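Local coordinates for protein transcriptional regulator, TetR family (Cytophaga hutchinsonii, PDB 3EUP) that probably regulates transcription as a TetR-family dimer, binding operator DNA through helix-turn-helix domains, probably under the control of a small ligand, at residues Pro22-Val26 against Lys27-Gly31; Ser72-Thr75 against Ala76-Ala80; Leu102-Gly106 against Gly107-Leu111; Glu190-Glu193 against Asp194-Gly198. All blocks are in the same frame, centred on the assembly; numbering follows the deposited sequence.

Contact 1: Pro22-Val26 against Lys27-Gly31; sequences PVFNV and KGLAG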
ATOM      1  N   PRO A  22     -16.476   6.357  -4.827  1.00 24.03           N
ATOM      2  CA  PRO A  22     -16.039   5.006  -5.252  1.00 24.09           C
ATOM      3  C   PRO A  22     -15.232   5.033  -6.547  1.00 24.43           C
ATOM      4  O   PRO A  22     -14.345   4.194  -6.748  1.00 25.42           O
ATOM      5  CB  PRO A  22     -17.367   4.270  -5.490  1.00 24.85           C
ATOM      6  CG  PRO A  22     -18.359   5.026  -4.717  1.00 25.02           C
ATOM      7  CD  PRO A  22     -17.939   6.443  -4.745  1.00 23.93           C
ATOM      8  N   VAL A  23     -15.518   5.989  -7.430  1.00 23.92           N
ATOM      9  CA  VAL A  23     -14.755   6.112  -8.661  1.00 23.50           C
ATOM     10  C   VAL A  23     -13.365   6.650  -8.314  1.00 22.86           C
ATOM     11  O   VAL A  23     -12.356   6.144  -8.832  1.00 23.65           O
ATOM     12  CB  VAL A  23     -15.395   7.073  -9.697  1.00 23.33           C
ATOM     13  CG1 VAL A  23     -14.622   7.026 -10.978  1.00 24.40           C
ATOM     14  CG2 VAL A  23     -16.887   6.704  -9.959  1.00 26.44           C
ATOM     15  N   PHE A  24     -13.263   7.695  -7.494  1.00 21.68           N
ATOM     16  CA  PHE A  24     -11.906   8.172  -7.178  1.00 20.52           C
ATOM     17  C   PHE A  24     -11.107   7.084  -6.465  1.00 20.76           C
ATOM     18  O   PHE A  24      -9.918   6.929  -6.710  1.00 21.40           O
ATOM     19  CB  PHE A  24     -11.890   9.435  -6.335  1.00 20.00           C
ATOM     20  CG  PHE A  24     -12.207  10.668  -7.105  1.00 19.94           C
ATOM     21  CD1 PHE A  24     -11.297  11.190  -8.035  1.00 19.69           C
ATOM     22  CD2 PHE A  24     -13.434  11.276  -6.956  1.00 18.71           C
ATOM     23  CE1 PHE A  24     -11.598  12.351  -8.775  1.00 19.88           C
ATOM     24  CE2 PHE A  24     -13.767  12.430  -7.702  1.00 18.57           C
ATOM     25  CZ  PHE A  24     -12.848  12.965  -8.598  1.00 20.38           C
ATOM     26  N   ASN A  25     -11.746   6.345  -5.571  1.00 21.39           N
ATOM     27  CA  ASN A  25     -11.044   5.335  -4.772  1.00 22.16           C
ATOM     28  C   ASN A  25     -10.473   4.210  -5.634  1.00 24.05           C
ATOM     29  O   ASN A  25      -9.456   3.635  -5.271  1.00 25.55           O
ATOM     30  CB  ASN A  25     -11.919   4.766  -3.661  1.00 21.71           C
ATOM     31  CG  ASN A  25     -11.119   4.095  -2.571  1.00 21.38           C
ATOM     32  OD1 ASN A  25     -10.046   4.570  -2.174  1.00 22.47           O
ATOM     33  ND2 ASN A  25     -11.625   2.983  -2.085  1.00 21.81           N
ATOM     34  N   VAL A  26     -11.093   3.962  -6.778  1.00 24.78           N
ATOM     35  CA  VAL A  26     -10.700   2.895  -7.712  1.00 25.12           C
ATOM     36  C   VAL A  26      -9.766   3.385  -8.817  1.00 25.56           C
ATOM     37  O   VAL A  26      -8.706   2.801  -9.053  1.00 25.18           O
ATOM     38  CB  VAL A  26     -11.966   2.254  -8.335  1.00 25.08           C
ATOM     39  CG1 VAL A  26     -11.625   1.383  -9.601  1.00 25.87           C
ATOM     40  CG2 VAL A  26     -12.644   1.414  -7.297  1.00 25.32           C
ATOM     41  N   LYS A  27     -10.132   4.489  -9.455  1.00 25.87           N
ATOM     42  CA  LYS A  27      -9.414   4.992 -10.627  1.00 26.61           C
ATOM     43  C   LYS A  27      -8.353   6.045 -10.303  1.00 26.23           C
ATOM     44  O   LYS A  27      -7.485   6.339 -11.139  1.00 25.06           O
ATOM     45  CB  LYS A  27     -10.405   5.587 -11.620  1.00 26.83           C
ATOM     46  CG  LYS A  27     -11.415   4.590 -12.143  1.00 31.28           C
ATOM     47  CD  LYS A  27     -12.157   5.186 -13.357  1.00 37.27           C
ATOM     48  CE  LYS A  27     -12.773   4.118 -14.247  1.00 40.18           C
ATOM     49  NZ  LYS A  27     -13.420   4.730 -15.441  1.00 42.65           N
ATOM     50  N   GLY A  28      -8.420   6.637  -9.112  1.00 25.02           N
ATOM     51  CA  GLY A  28      -7.460   7.663  -8.754  1.00 24.81           C
ATOM     52  C   GLY A  28      -7.815   8.996  -9.387  1.00 24.97           C
ATOM     53  O   GLY A  28      -8.736   9.092 -10.156  1.00 25.07           O
ATOM     54  N   LEU A  29      -7.111  10.039  -9.003  1.00 26.35           N
ATOM     55  CA  LEU A  29      -7.384  11.367  -9.553  1.00 27.93           C
ATOM     56  C   LEU A  29      -7.042  11.375 -11.057  1.00 28.82           C
ATOM     57  O   LEU A  29      -7.845  11.816 -11.871  1.00 28.56           O
ATOM     58  CB  LEU A  29      -6.612  12.420  -8.763  1.00 28.42           C
ATOM     59  CG  LEU A  29      -6.573  13.845  -9.324  1.00 29.61           C
ATOM     60  CD1 LEU A  29      -7.966  14.526  -9.282  1.00 27.40           C
ATOM     61  CD2 LEU A  29      -5.454  14.693  -8.612  1.00 31.11           C
ATOM     62  N   ALA A  30      -5.898  10.794 -11.436  1.00 30.09           N
ATOM     63  CA  ALA A  30      -5.483  10.791 -12.866  1.00 30.41           C
ATOM     64  C   ALA A  30      -6.396   9.930 -13.713  1.00 30.57           C
ATOM     65  O   ALA A  30      -6.643  10.267 -14.853  1.00 32.04           O
ATOM     66  CB  ALA A  30      -4.008  10.347 -13.052  1.00 29.94           C
ATOM     67  N   GLY A  31      -6.903   8.825 -13.181  1.00 29.18           N
ATOM     68  CA  GLY A  31      -7.728   7.943 -13.983  1.00 29.11           C
ATOM     69  C   GLY A  31      -9.209   8.327 -14.036  1.00 28.99           C
ATOM     70  O   GLY A  31      -9.999   7.717 -14.765  1.00 28.53           O
TER

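Contact 2: Ser72-Thr75 against Ala76-Ala80; sequences SVLT and AKVQA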
ATOM      1  N   SER A  72     -15.414   6.023  10.853  1.00 26.24           N
ATOM      2  CA  SER A  72     -16.711   5.804  11.492  1.00 26.53           C
ATOM      3  C   SER A  72     -16.993   4.334  11.772  1.00 25.89           C
ATOM      4  O   SER A  72     -17.545   4.009  12.809  1.00 25.11           O
ATOM      5  CB  SER A  72     -17.828   6.450  10.672  1.00 26.21           C
ATOM      6  OG  SER A  72     -17.609   7.831  10.674  1.00 28.33           O
ATOM      7  N   VAL A  73     -16.588   3.453  10.876  1.00 26.15           N
ATOM      8  CA  VAL A  73     -16.739   2.021  11.096  1.00 27.14           C
ATOM      9  C   VAL A  73     -15.872   1.598  12.242  1.00 28.27           C
ATOM     10  O   VAL A  73     -16.350   0.937  13.166  1.00 29.38           O
ATOM     11  CB  VAL A  73     -16.405   1.188   9.860  1.00 27.43           C
ATOM     12  CG1 VAL A  73     -16.336  -0.280  10.199  1.00 27.83           C
ATOM     13  CG2 VAL A  73     -17.446   1.417   8.755  1.00 27.02           C
ATOM     14  N   LEU A  74     -14.611   2.016  12.224  1.00 29.50           N
ATOM     15  CA  LEU A  74     -13.671   1.648  13.273  1.00 30.51           C
ATOM     16  C   LEU A  74     -14.175   2.157  14.634  1.00 30.11           C
ATOM     17  O   LEU A  74     -14.108   1.430  15.640  1.00 30.03           O
ATOM     18  CB  LEU A  74     -12.281   2.207  12.960  1.00 31.03           C
ATOM     19  CG  LEU A  74     -11.050   1.863  13.828  1.00 33.84           C
ATOM     20  CD1 LEU A  74      -9.736   2.432  13.199  1.00 34.76           C
ATOM     21  CD2 LEU A  74     -11.166   2.369  15.279  1.00 37.68           C
ATOM     22  N   THR A  75     -14.672   3.400  14.656  1.00 29.99           N
ATOM     23  CA  THR A  75     -15.274   4.005  15.863  1.00 29.78           C
ATOM     24  C   THR A  75     -16.440   3.158  16.377  1.00 29.62           C
ATOM     25  O   THR A  75     -16.543   2.864  17.567  1.00 29.54           O
ATOM     26  CB  THR A  75     -15.723   5.494  15.624  1.00 30.07           C
ATOM     27  OG1 THR A  75     -14.568   6.315  15.403  1.00 31.04           O
ATOM     28  CG2 THR A  75     -16.473   6.065  16.837  1.00 30.86           C
ATOM     29  N   ALA A  76     -17.306   2.729  15.474  1.00 29.68           N
ATOM     30  CA  ALA A  76     -18.493   2.012  15.876  1.00 29.62           C
ATOM     31  C   ALA A  76     -18.108   0.638  16.428  1.00 29.84           C
ATOM     32  O   ALA A  76     -18.642   0.212  17.436  1.00 28.22           O
ATOM     33  CB  ALA A  76     -19.500   1.907  14.720  1.00 29.59           C
ATOM     34  N   LYS A  77     -17.137  -0.020  15.797  1.00 29.77           N
ATOM     35  CA  LYS A  77     -16.672  -1.340  16.240  1.00 30.57           C
ATOM     36  C   LYS A  77     -15.884  -1.264  17.544  1.00 30.84           C
ATOM     37  O   LYS A  77     -16.051  -2.105  18.419  1.00 31.88           O
ATOM     38  CB  LYS A  77     -15.827  -1.999  15.140  1.00 31.41           C
ATOM     39  CG  LYS A  77     -16.686  -2.555  14.022  1.00 32.25           C
ATOM     40  CD  LYS A  77     -15.916  -3.400  13.081  1.00 35.69           C
ATOM     41  CE  LYS A  77     -16.866  -4.111  12.150  1.00 37.00           C
ATOM     42  NZ  LYS A  77     -17.582  -5.155  12.885  1.00 36.64           N
ATOM     43  N   VAL A  78     -15.072  -0.228  17.702  1.00 31.19           N
ATOM     44  CA  VAL A  78     -14.331  -0.016  18.939  1.00 31.64           C
ATOM     45  C   VAL A  78     -15.297   0.228  20.128  1.00 32.77           C
ATOM     46  O   VAL A  78     -15.155  -0.382  21.172  1.00 32.30           O
ATOM     47  CB  VAL A  78     -13.328   1.148  18.774  1.00 31.70           C
ATOM     48  CG1 VAL A  78     -12.845   1.652  20.084  1.00 31.49           C
ATOM     49  CG2 VAL A  78     -12.142   0.688  17.930  1.00 31.98           C
ATOM     50  N   GLN A  79     -16.310   1.062  19.937  1.00 33.47           N
ATOM     51  CA  GLN A  79     -17.275   1.363  20.998  1.00 33.77           C
ATOM     52  C   GLN A  79     -18.146   0.151  21.370  1.00 34.10           C
ATOM     53  O   GLN A  79     -18.860   0.204  22.341  1.00 34.47           O
ATOM     54  CB  GLN A  79     -18.153   2.571  20.610  1.00 33.98           C
ATOM     55  CG  GLN A  79     -17.368   3.926  20.494  1.00 36.38           C
ATOM     56  CD  GLN A  79     -18.178   5.095  19.854  1.00 39.76           C
ATOM     57  OE1 GLN A  79     -19.353   4.953  19.488  1.00 43.75           O
ATOM     58  NE2 GLN A  79     -17.539   6.245  19.726  1.00 41.67           N
ATOM     59  N   ALA A  80     -18.090  -0.938  20.610  1.00 34.49           N
ATOM     60  CA  ALA A  80     -18.814  -2.152  20.967  1.00 33.87           C
ATOM     61  C   ALA A  80     -17.954  -3.188  21.710  1.00 33.77           C
ATOM     62  O   ALA A  80     -18.483  -4.226  22.146  1.00 34.38           O
ATOM     63  CB  ALA A  80     -19.420  -2.782  19.728  1.00 34.29           C
TER

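Contact 3: Leu102-Gly106 against Gly107-Leu111; sequences LFPVG and GCPLL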
ATOM      1  N   LEU A 102     -17.986  -3.423   4.286  1.00 31.34           N
ATOM      2  CA  LEU A 102     -17.816  -2.306   5.253  1.00 31.46           C
ATOM      3  C   LEU A 102     -16.757  -1.260   4.852  1.00 30.63           C
ATOM      4  O   LEU A 102     -16.786  -0.140   5.358  1.00 30.15           O
ATOM      5  CB  LEU A 102     -17.504  -2.829   6.660  1.00 31.64           C
ATOM      6  CG  LEU A 102     -18.660  -3.273   7.566  1.00 33.87           C
ATOM      7  CD1 LEU A 102     -19.971  -3.686   6.843  1.00 33.79           C
ATOM      8  CD2 LEU A 102     -18.152  -4.363   8.507  1.00 34.66           C
ATOM      9  N   PHE A 103     -15.806  -1.634   3.995  1.00 30.22           N
ATOM     10  CA  PHE A 103     -14.823  -0.694   3.455  1.00 28.90           C
ATOM     11  C   PHE A 103     -15.353  -0.034   2.202  1.00 28.48           C
ATOM     12  O   PHE A 103     -16.198  -0.610   1.508  1.00 28.14           O
ATOM     13  CB  PHE A 103     -13.525  -1.400   3.067  1.00 29.85           C
ATOM     14  CG  PHE A 103     -12.410  -1.212   4.055  1.00 28.09           C
ATOM     15  CD1 PHE A 103     -12.444  -1.849   5.260  1.00 28.86           C
ATOM     16  CD2 PHE A 103     -11.311  -0.438   3.747  1.00 29.94           C
ATOM     17  CE1 PHE A 103     -11.410  -1.697   6.158  1.00 29.41           C
ATOM     18  CE2 PHE A 103     -10.297  -0.268   4.654  1.00 27.01           C
ATOM     19  CZ  PHE A 103     -10.352  -0.903   5.852  1.00 28.18           C
ATOM     20  N   PRO A 104     -14.841   1.158   1.872  1.00 26.98           N
ATOM     21  CA  PRO A 104     -15.318   1.746   0.626  1.00 26.78           C
ATOM     22  C   PRO A 104     -15.010   0.827  -0.559  1.00 25.85           C
ATOM     23  O   PRO A 104     -14.080   0.012  -0.512  1.00 22.63           O
ATOM     24  CB  PRO A 104     -14.510   3.040   0.493  1.00 27.42           C
ATOM     25  CG  PRO A 104     -13.889   3.279   1.824  1.00 28.39           C
ATOM     26  CD  PRO A 104     -13.789   1.960   2.515  1.00 27.47           C
ATOM     27  N   VAL A 105     -15.816   0.956  -1.607  1.00 26.25           N
ATOM     28  CA  VAL A 105     -15.502   0.313  -2.888  1.00 26.25           C
ATOM     29  C   VAL A 105     -14.088   0.703  -3.328  1.00 25.99           C
ATOM     30  O   VAL A 105     -13.759   1.873  -3.327  1.00 26.44           O
ATOM     31  CB  VAL A 105     -16.483   0.743  -3.983  1.00 26.44           C
ATOM     32  CG1 VAL A 105     -15.997   0.268  -5.371  1.00 26.27           C
ATOM     33  CG2 VAL A 105     -17.881   0.178  -3.675  1.00 27.29           C
ATOM     34  N   GLY A 106     -13.266  -0.276  -3.694  1.00 25.39           N
ATOM     35  CA  GLY A 106     -11.851  -0.013  -4.031  1.00 25.67           C
ATOM     36  C   GLY A 106     -10.856  -0.155  -2.895  1.00 25.06           C
ATOM     37  O   GLY A 106      -9.647  -0.055  -3.124  1.00 25.75           O
ATOM     38  N   GLY A 107     -11.330  -0.365  -1.666  1.00 24.60           N
ATOM     39  CA  GLY A 107     -10.448  -0.704  -0.551  1.00 24.25           C
ATOM     40  C   GLY A 107     -10.044   0.517   0.241  1.00 24.81           C
ATOM     41  O   GLY A 107     -10.842   1.464   0.371  1.00 26.20           O
ATOM     42  N   CYS A 108      -8.818   0.509   0.761  1.00 24.17           N
ATOM     43  CA  CYS A 108      -8.405   1.506   1.720  1.00 24.94           C
ATOM     44  C   CYS A 108      -8.020   2.781   1.001  1.00 25.55           C
ATOM     45  O   CYS A 108      -7.094   2.770   0.187  1.00 24.70           O
ATOM     46  CB  CYS A 108      -7.215   1.043   2.554  1.00 24.64           C
ATOM     47  SG  CYS A 108      -6.695   2.244   3.788  1.00 27.17           S
ATOM     48  N   PRO A 109      -8.733   3.891   1.296  1.00 25.99           N
ATOM     49  CA  PRO A 109      -8.365   5.152   0.654  1.00 26.80           C
ATOM     50  C   PRO A 109      -6.986   5.685   1.072  1.00 26.93           C
ATOM     51  O   PRO A 109      -6.367   6.473   0.336  1.00 26.34           O
ATOM     52  CB  PRO A 109      -9.474   6.104   1.066  1.00 27.37           C
ATOM     53  CG  PRO A 109     -10.094   5.504   2.296  1.00 28.06           C
ATOM     54  CD  PRO A 109      -9.929   4.014   2.152  1.00 26.75           C
ATOM     55  N   LEU A 110      -6.501   5.275   2.245  1.00 26.97           N
ATOM     56  CA  LEU A 110      -5.249   5.800   2.736  1.00 27.44           C
ATOM     57  C   LEU A 110      -4.127   5.175   1.913  1.00 27.14           C
ATOM     58  O   LEU A 110      -3.240   5.871   1.389  1.00 25.82           O
ATOM     59  CB  LEU A 110      -5.145   5.514   4.233  1.00 28.75           C
ATOM     60  CG  LEU A 110      -3.876   5.762   4.995  1.00 33.16           C
ATOM     61  CD1 LEU A 110      -4.165   5.558   6.501  1.00 34.61           C
ATOM     62  CD2 LEU A 110      -2.803   4.826   4.478  1.00 38.88           C
ATOM     63  N   LEU A 111      -4.222   3.855   1.746  1.00 25.93           N
ATOM     64  CA  LEU A 111      -3.323   3.150   0.875  1.00 25.87           C
ATOM     65  C   LEU A 111      -3.455   3.673  -0.545  1.00 24.04           C
ATOM     66  O   LEU A 111      -2.486   4.006  -1.148  1.00 24.22           O
ATOM     67  CB  LEU A 111      -3.694   1.677   0.990  1.00 25.95           C
ATOM     68  CG  LEU A 111      -2.882   0.575   0.433  1.00 27.31           C
ATOM     69  CD1 LEU A 111      -1.414   0.600   0.924  1.00 26.23           C
ATOM     70  CD2 LEU A 111      -3.603  -0.758   0.839  1.00 27.59           C
TER
HETATM   71  O   HOH W   1      -6.871  -0.543  -1.267  1.00 30.19           O

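Contact 4: Glu190-Glu193 against Asp194-Gly198; sequences ESLE and DLIAG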
ATOM      1  N   GLU A 190      -3.392 -12.478  11.808  1.00 21.59           N
ATOM      2  CA  GLU A 190      -2.954 -13.358  12.881  1.00 23.54           C
ATOM      3  C   GLU A 190      -1.705 -12.769  13.593  1.00 23.32           C
ATOM      4  O   GLU A 190      -1.610 -12.770  14.836  1.00 23.27           O
ATOM      5  CB  GLU A 190      -2.670 -14.763  12.318  1.00 23.90           C
ATOM      6  CG  GLU A 190      -2.814 -15.837  13.291  1.00 28.57           C
ATOM      7  CD  GLU A 190      -2.233 -17.175  12.789  1.00 34.49           C
ATOM      8  OE1 GLU A 190      -2.312 -17.456  11.547  1.00 33.88           O
ATOM      9  OE2 GLU A 190      -1.658 -17.907  13.651  1.00 34.29           O
ATOM     10  N   SER A 191      -0.757 -12.251  12.824  1.00 22.37           N
ATOM     11  CA  SER A 191       0.370 -11.575  13.431  1.00 22.55           C
ATOM     12  C   SER A 191      -0.040 -10.276  14.122  1.00 22.07           C
ATOM     13  O   SER A 191       0.593  -9.907  15.045  1.00 22.53           O
ATOM     14  CB  SER A 191       1.492 -11.310  12.406  1.00 23.27           C
ATOM     15  OG  SER A 191       2.136 -12.533  12.031  1.00 23.32           O
ATOM     16  N   LEU A 192      -1.055  -9.557  13.666  1.00 22.16           N
ATOM     17  CA  LEU A 192      -1.528  -8.417  14.447  1.00 22.69           C
ATOM     18  C   LEU A 192      -1.965  -8.874  15.851  1.00 23.62           C
ATOM     19  O   LEU A 192      -1.611  -8.256  16.851  1.00 22.54           O
ATOM     20  CB  LEU A 192      -2.687  -7.739  13.757  1.00 23.35           C
ATOM     21  CG  LEU A 192      -3.289  -6.490  14.379  1.00 23.12           C
ATOM     22  CD1 LEU A 192      -2.265  -5.313  14.448  1.00 24.35           C
ATOM     23  CD2 LEU A 192      -4.476  -6.106  13.527  1.00 22.13           C
ATOM     24  N   GLU A 193      -2.738  -9.947  15.925  1.00 24.20           N
ATOM     25  CA  GLU A 193      -3.088 -10.518  17.226  1.00 26.61           C
ATOM     26  C   GLU A 193      -1.866 -10.876  18.075  1.00 25.60           C
ATOM     27  O   GLU A 193      -1.829 -10.594  19.268  1.00 25.03           O
ATOM     28  CB  GLU A 193      -3.922 -11.788  17.051  1.00 28.03           C
ATOM     29  CG  GLU A 193      -5.352 -11.540  16.724  1.00 34.27           C
ATOM     30  CD  GLU A 193      -6.295 -12.542  17.411  1.00 41.42           C
ATOM     31  OE1 GLU A 193      -5.813 -13.611  17.851  1.00 46.33           O
ATOM     32  OE2 GLU A 193      -7.515 -12.251  17.511  1.00 46.08           O
ATOM     33  N   ASP A 194      -0.882 -11.535  17.477  1.00 26.12           N
ATOM     34  CA  ASP A 194       0.360 -11.859  18.198  1.00 26.80           C
ATOM     35  C   ASP A 194       1.067 -10.583  18.744  1.00 26.85           C
ATOM     36  O   ASP A 194       1.589 -10.583  19.856  1.00 26.41           O
ATOM     37  CB  ASP A 194       1.330 -12.638  17.301  1.00 27.37           C
ATOM     38  CG  ASP A 194       0.734 -13.952  16.788  1.00 30.30           C
ATOM     39  OD1 ASP A 194      -0.165 -14.500  17.466  1.00 30.29           O
ATOM     40  OD2 ASP A 194       1.153 -14.452  15.716  1.00 30.38           O
ATOM     41  N   LEU A 195       1.090  -9.505  17.969  1.00 25.31           N
ATOM     42  CA  LEU A 195       1.736  -8.282  18.433  1.00 25.65           C
ATOM     43  C   LEU A 195       1.096  -7.804  19.732  1.00 26.00           C
ATOM     44  O   LEU A 195       1.780  -7.487  20.693  1.00 24.51           O
ATOM     45  CB  LEU A 195       1.658  -7.175  17.354  1.00 24.86           C
ATOM     46  CG  LEU A 195       2.335  -5.830  17.571  1.00 23.47           C
ATOM     47  CD1 LEU A 195       3.880  -5.997  17.615  1.00 27.13           C
ATOM     48  CD2 LEU A 195       1.943  -4.863  16.479  1.00 24.75           C
ATOM     49  N   ILE A 196      -0.227  -7.763  19.755  1.00 26.86           N
ATOM     50  CA  ILE A 196      -0.937  -7.224  20.919  1.00 27.47           C
ATOM     51  C   ILE A 196      -0.881  -8.186  22.128  1.00 27.91           C
ATOM     52  O   ILE A 196      -0.635  -7.740  23.288  1.00 27.34           O
ATOM     53  CB  ILE A 196      -2.348  -6.781  20.527  1.00 27.41           C
ATOM     54  CG1 ILE A 196      -2.205  -5.623  19.546  1.00 29.83           C
ATOM     55  CG2 ILE A 196      -3.132  -6.346  21.790  1.00 28.30           C
ATOM     56  CD1 ILE A 196      -3.349  -5.469  18.675  1.00 34.10           C
ATOM     57  N   ALA A 197      -0.984  -9.491  21.853  1.00 27.57           N
ATOM     58  CA  ALA A 197      -0.765 -10.519  22.895  1.00 27.11           C
ATOM     59  C   ALA A 197       0.588 -10.314  23.559  1.00 27.24           C
ATOM     60  O   ALA A 197       0.719 -10.482  24.758  1.00 26.94           O
ATOM     61  CB  ALA A 197      -0.857 -11.935  22.329  1.00 26.65           C
ATOM     62  N   GLY A 198       1.582  -9.919  22.773  1.00 26.86           N
ATOM     63  CA  GLY A 198       2.917  -9.719  23.274  1.00 26.95           C
ATOM     64  C   GLY A 198       3.080  -8.494  24.154  1.00 27.12           C
ATOM     65  O   GLY A 198       4.118  -8.354  24.772  1.00 27.93           O
TER
HETATM   66  O   HOH W   2       3.368 -13.226  14.362  1.00 34.49           O

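Contact 1: Pro22-Val26 against Lys27-Gly31
The carbonyl oxygen of Val23 takes two backbone donors at the far end of helix 10-31, the long helix that precedes the helix-turn-helix in the TetR-type DNA-binding domain. Lys27 N lies 2.8 Å from Val23 O and arrives nearly along the C=O axis, while Val26 N adds a weak second bond from within 22-26. One residue on, Gly28 N reaches Phe24 O, also at 2.8 Å, but this bond is bent at the hydrogen and tilted from the carbonyl plane.

The contact illustrates how a helix changes course at a glycine. Gly28 has a phi of 79°, a value that most other residues adopt only at a cost, and the short axes of 22-26 and 27-31 run 76° apart. The bend leaves the next two amides, those of Leu29 and Ala30, without acceptors in the preceding turn; the carboxylate of Glu116 takes both, tying the DNA-binding domain to helix 109-117.

Ahead of the bend, the aliphatic part of Lys27 lies beside Val23, both side chains pointing the same way, with Lys27 CD 3.9 Å from Val23 CG1. Lys27 CG lies beside its backbone N (chi1 -61°) and the chain beyond is extended, which carries NZ out to a salt bridge with Asp36 on helix 34-41, the first helix of the helix-turn-helix proper. Phe24 is buried against that helix and helix 55-78. Its ring turns an edge, not a face, to the chain after the glycine: Phe24 CD1 stands 4.2 Å from Leu29 CA, and CE1 of the same ring is 4.3 Å from Leu29 CD1.

Contact 2: Ser72-Thr75 against Ala76-Ala80
Leu74 and Val78 stand side by side near the C-terminal end of helix 55-78, the long helix that in TetR-family proteins links the DNA-binding domain to the C-terminal domain. They point the same way, their methyl groups pressed together: Leu74 CD2 is only 3.3 Å from Val78 CG2, tighter than normal van der Waals packing. Leu74 CG is anti to the backbone N (chi1 -174°), which swings the branch over the next turn, while Val78 CG2 lies beside its own backbone N, which turns it back to 3.1 Å from Leu74 O.

Thr75 and Gln79, one step round the helix, repeat the i to i+4 pairing with a polar partner. The glutamine runs alongside the threonine, the two pointing the same way, and Gln79 NE2 comes to 3.1 Å from Thr75 CG2, a close approach without a polar bond. The threonine hydroxyl OG1 is hydrogen-bonded to Lys71 O, one turn earlier. On a third flank Lys77 runs past Val73, its CB 3.6 Å from Val73 O.

Beneath these pairs the helix is regular, each amide from Ala76 to Gln79 bonding to the carbonyl four residues earlier. The Ala76 and Gln79 flank is exposed in the dimer, whereas Val73 and Leu74 pack on Met94 and Leu74 also on Tyr91, both of helix 91-96, and Lys77 covers Val90 and Leu102 in the adjoining loops.

Contact 3: Leu102-Gly106 against Gly107-Leu111
Pro104 to Gly107 form a type II beta turn, closed by Gly107 N bonding to Pro104 O at 3.0 Å from above the carbonyl plane, and the chain then passes directly into helix 109-117 of the TetR-type C-terminal domain. Gly106 holds the third place of the turn with a phi of 93°. Gly107 also has a positive phi, and in both a CB would jam against the preceding carbonyl oxygen. Cys108 follows at the N-cap; its SG is anti to the backbone N (chi1 -179°), which sets it to accept from Leu111 N, although the position of the sulfur is uncertain.

Side chains from before the turn pack on the chain that follows it. The Phe103 ring meets that chain with its edge, CD2 lying 3.8 Å from Gly107 C and CE2 4.0 Å from Cys108 CB, and it makes an edge-to-face pair with Tyr95. With an alanine in place of Phe103, Tyr95 would probably lose its ring partner and a gap would open beside Cys108. Pro104 and Pro109 cross at about a right angle, Pro104 CG touching Pro109 CD at 4.0 Å.

Asn25 ND2, from helix 10-31, is hydrogen-bonded to Val105 O and Gly107 O, joining the DNA-binding domain to this loop. Cys108 N donates to a water at 3.0 Å, and the same water is weakly bonded to Gly106 O.

Contact 4: Glu190-Glu193 against Asp194-Gly198
Asp194, Glu193 and Leu192 carry this contact, each on a different flank of helix 182-197. Asp194 CG sits beside the backbone N (chi1 -59°), which folds the carboxylate back over the preceding turn and brings CG to 3.3 Å from Glu190 O. Both carboxylate oxygens therefore lie near another acceptor, and Glu190 OE2 is 4.9 Å from Asp194 OD2, like charges not in contact. Lys160 of the second subunit forms a salt bridge with Asp194 OD2 and a long, weak ion pair with Glu190 OE2, which probably eases both charges. A water joins Asp194 OD2, to which it donates at 2.9 Å, to Ser191 OG at 2.7 Å; Ser164 of the second subunit is hydrogen-bonded to the same OG. An alanine at Asp194 would probably leave that lysine without its main mate and the water without one of its two partners.

Glu193 O receives Ala197 N at 2.9 Å in a nearly straight bond. Leu192 CD1 lies a looser 4.4 Å from Ile196 CD1.

Leu192 and Leu195 pack on Met165 of helix 158-179, and Ile196 on helix 84-88, while the Ser191 and Asp194 flank meets the second subunit, consistent with the helical bundle through which TetR-family proteins dimerise.

Contact 3 is the buried member of the set, contact 2 lies at the surface, and contacts 1 and 4 fall between. Contacts 1, 2 and 4 are stretches of single helices, contact 1 at a kink, resting on i to i+4 bonds, whereas contact 3 is a loop entering a helix and relies on glycines, prolines and a ring edge. Glycine redirects the chain in both contacts 1 and 3, which touch each other directly, joining the DNA-binding and C-terminal parts of the chain. Contact 2 meets contact 3 only by packing around Leu102. Contact 4 touches none of the others; the nearest centre, that of contact 2, is about 20 Å away, and its side-chain charges pair with the second subunit.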